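Local coordinates for protein halohydrin epoxidase A (Corynebacterium sp., PDB 4Z9F) that probably catalyses the reversible dehalogenation of vicinal halohydrins to epoxides, releasing halide, on a Rossmann-type fold related to the short-chain dehydrogenases, at residues V129-S134 and V155-S160. The protein carries 1 engineered substitution. Residues are numbered along the deposited sequence; the frame is centred on the assembly and turned at random.
Sequences VIFITS and VALVES
Val158 reaches the Phe131 ring through a single methyl, CG2, which lies 3.4 Å from Phe131 CD1 and 3.8 Å from Phe131 CG, meeting the ring obliquely at its CD1 side. The valine's CG1 stands anti to the backbone N (chi1 167°), and this rotation carries CG2 toward the strand; the two side chains run past each other in opposite directions. Farther out on the ring, Leu157 CD2 rests 4.3 Å from Phe131 CE2, so neighbouring helix residues share the ring. Pro110 and Leu114 of helix 96-123 also pack on Phe131. Just past the strand, Thr133 crosses Val155 at about a right angle, with Val155 CG2 3.6 Å from Thr133 OG1. At chi1 64° OG1 sits between its own backbone N and carbonyl carbon; its hydrogen bond goes to Ile175 O on strand 170-177. Phe131 and Thr133, alternate residues, thus turn to the same helix, 147-165, which packs on one face of the parallel sheet in the beta-alpha-beta unit that runs from strand 127-132 to strand 170-177. Across this buried interface, methyls and a ring hold helix to strand by dispersion and exclusion of water, while the threonine hydroxyl, beside a valine methyl, is satisfied by the Ile175 carbonyl of the neighbouring strand.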
ATOM      1  N   VAL C 129     -17.444  10.497  10.577  1.00 20.48           N
ATOM      2  CA  VAL C 129     -17.523  11.069   9.252  1.00 18.18           C
ATOM      3  C   VAL C 129     -17.022   9.973   8.321  1.00 25.38           C
ATOM      4  O   VAL C 129     -15.843   9.591   8.383  1.00 18.45           O
ATOM      5  CB  VAL C 129     -16.701  12.360   9.123  1.00 22.20           C
ATOM      6  CG1 VAL C 129     -16.933  13.019   7.784  1.00 20.68           C
ATOM      7  CG2 VAL C 129     -17.046  13.343  10.266  1.00 20.03           C
ATOM      8  N   ILE C 130     -17.927   9.431   7.505  1.00 21.29           N
ATOM      9  CA  ILE C 130     -17.637   8.301   6.627  1.00 21.11           C
ATOM     10  C   ILE C 130     -17.675   8.801   5.196  1.00 25.38           C
ATOM     11  O   ILE C 130     -18.710   9.295   4.733  1.00 22.66           O
ATOM     12  CB  ILE C 130     -18.639   7.159   6.839  1.00 23.10           C
ATOM     13  CG1 ILE C 130     -18.590   6.696   8.290  1.00 22.86           C
ATOM     14  CG2 ILE C 130     -18.330   5.996   5.896  1.00 23.37           C
ATOM     15  CD1 ILE C 130     -19.791   5.946   8.715  1.00 18.29           C
ATOM     16  N   PHE C 131     -16.552   8.677   4.492  1.00 20.34           N
ATOM     17  CA  PHE C 131     -16.444   9.141   3.120  1.00 20.47           C
ATOM     18  C   PHE C 131     -16.632   7.955   2.185  1.00 20.70           C
ATOM     19  O   PHE C 131     -15.918   6.951   2.300  1.00 22.85           O
ATOM     20  CB  PHE C 131     -15.094   9.818   2.878  1.00 18.17           C
ATOM     21  CG  PHE C 131     -14.942  11.126   3.597  1.00 17.93           C
ATOM     22  CD1 PHE C 131     -14.584  11.166   4.940  1.00 19.74           C
ATOM     23  CD2 PHE C 131     -15.135  12.322   2.921  1.00 16.96           C
ATOM     24  CE1 PHE C 131     -14.428  12.388   5.603  1.00 15.50           C
ATOM     25  CE2 PHE C 131     -14.996  13.546   3.585  1.00 21.84           C
ATOM     26  CZ  PHE C 131     -14.638  13.575   4.921  1.00 19.13           C
ATOM     27  N   ILE C 132     -17.606   8.051   1.286  1.00 18.10           N
ATOM     28  CA  ILE C 132     -17.770   7.039   0.248  1.00 19.50           C
ATOM     29  C   ILE C 132     -16.919   7.465  -0.934  1.00 20.51           C
ATOM     30  O   ILE C 132     -17.154   8.519  -1.534  1.00 20.30           O
ATOM     31  CB  ILE C 132     -19.240   6.863  -0.161  1.00 19.19           C
ATOM     32  CG1 ILE C 132     -20.152   6.820   1.066  1.00 19.07           C
ATOM     33  CG2 ILE C 132     -19.393   5.591  -1.019  1.00 21.72           C
ATOM     34  CD1 ILE C 132     -20.047   5.589   1.961  1.00 18.32           C
ATOM     35  N   THR C 133     -15.909   6.652  -1.254  1.00 21.56           N
ATOM     36  CA  THR C 133     -14.959   7.005  -2.297  1.00 19.86           C
ATOM     37  C   THR C 133     -15.075   5.963  -3.402  1.00 20.96           C
ATOM     38  O   THR C 133     -16.137   5.834  -4.022  1.00 20.47           O
ATOM     39  CB  THR C 133     -13.539   7.113  -1.718  1.00 20.19           C
ATOM     40  OG1 THR C 133     -13.096   5.843  -1.213  1.00 18.99           O
ATOM     41  CG2 THR C 133     -13.537   8.120  -0.553  1.00 19.21           C
ATOM     42  N   SER C 134     -14.029   5.179  -3.620  1.00 20.27           N
ATOM     43  CA  SER C 134     -14.053   4.204  -4.702  1.00 15.93           C
ATOM     44  C   SER C 134     -12.869   3.273  -4.509  1.00 18.95           C
ATOM     45  O   SER C 134     -11.889   3.632  -3.852  1.00 20.13           O
ATOM     46  CB  SER C 134     -13.972   4.875  -6.070  1.00 20.81           C
ATOM     47  OG  SER C 134     -13.847   3.887  -7.079  1.00 21.42           O
ATOM     48  N   VAL C 155      -9.359   9.872  -0.087  1.00 21.98           N
ATOM     49  CA  VAL C 155      -8.877   8.841   0.819  1.00 17.56           C
ATOM     50  C   VAL C 155      -7.722   9.380   1.652  1.00 14.99           C
ATOM     51  O   VAL C 155      -7.648   9.143   2.862  1.00 17.69           O
ATOM     52  CB  VAL C 155      -8.474   7.583   0.029  1.00 18.91           C
ATOM     53  CG1 VAL C 155      -7.898   6.527   0.974  1.00 17.35           C
ATOM     54  CG2 VAL C 155      -9.686   7.016  -0.721  1.00 16.27           C
ATOM     55  N   ALA C 156      -6.799  10.103   1.012  1.00 18.55           N
ATOM     56  CA  ALA C 156      -5.667  10.696   1.718  1.00 20.10           C
ATOM     57  C   ALA C 156      -6.120  11.763   2.705  1.00 20.57           C
ATOM     58  O   ALA C 156      -5.476  11.966   3.744  1.00 19.94           O
ATOM     59  CB  ALA C 156      -4.683  11.293   0.709  1.00 20.69           C
ATOM     60  N   LEU C 157      -7.216  12.458   2.397  1.00 17.59           N
ATOM     61  CA  LEU C 157      -7.770  13.402   3.365  1.00 21.38           C
ATOM     62  C   LEU C 157      -8.211  12.677   4.630  1.00 20.32           C
ATOM     63  O   LEU C 157      -7.911  13.113   5.749  1.00 18.55           O
ATOM     64  CB  LEU C 157      -8.932  14.168   2.736  1.00 20.01           C
ATOM     65  CG  LEU C 157      -9.818  15.014   3.666  1.00 18.37           C
ATOM     66  CD1 LEU C 157      -9.106  16.307   4.022  1.00 19.00           C
ATOM     67  CD2 LEU C 157     -11.141  15.290   2.973  1.00 18.38           C
ATOM     68  N   VAL C 158      -8.888  11.541   4.469  1.00 20.50           N
ATOM     69  CA  VAL C 158      -9.271  10.718   5.611  1.00 18.51           C
ATOM     70  C   VAL C 158      -8.047  10.287   6.411  1.00 18.94           C
ATOM     71  O   VAL C 158      -8.004  10.426   7.640  1.00 17.35           O
ATOM     72  CB  VAL C 158     -10.075   9.499   5.133  1.00 17.90           C
ATOM     73  CG1 VAL C 158     -10.206   8.476   6.244  1.00 14.56           C
ATOM     74  CG2 VAL C 158     -11.436   9.948   4.630  1.00 18.17           C
ATOM     75  N   GLU C 159      -7.045   9.717   5.732  1.00 14.62           N
ATOM     76  CA  GLU C 159      -5.897   9.169   6.449  1.00 16.75           C
ATOM     77  C   GLU C 159      -5.147  10.259   7.207  1.00 17.54           C
ATOM     78  O   GLU C 159      -4.633  10.020   8.305  1.00 20.10           O
ATOM     79  CB  GLU C 159      -4.961   8.464   5.468  1.00 19.51           C
ATOM     80  CG  GLU C 159      -5.632   7.302   4.790  1.00 18.44           C
ATOM     81  CD  GLU C 159      -4.711   6.546   3.850  1.00 23.97           C
ATOM     82  OE1 GLU C 159      -5.029   5.374   3.571  1.00 26.68           O
ATOM     83  OE2 GLU C 159      -3.690   7.123   3.394  1.00 28.48           O
ATOM     84  N   SER C 160      -5.081  11.462   6.636  1.00 18.18           N
ATOM     85  CA  SER C 160      -4.304  12.531   7.256  1.00 16.73           C
ATOM     86  C   SER C 160      -5.109  13.276   8.318  1.00 21.33           C
ATOM     87  O   SER C 160      -4.601  13.539   9.415  1.00 18.99           O
ATOM     88  CB  SER C 160      -3.812  13.515   6.200  1.00 20.88           C
ATOM     89  OG  SER C 160      -3.251  14.652   6.845  1.00 21.21           O
TER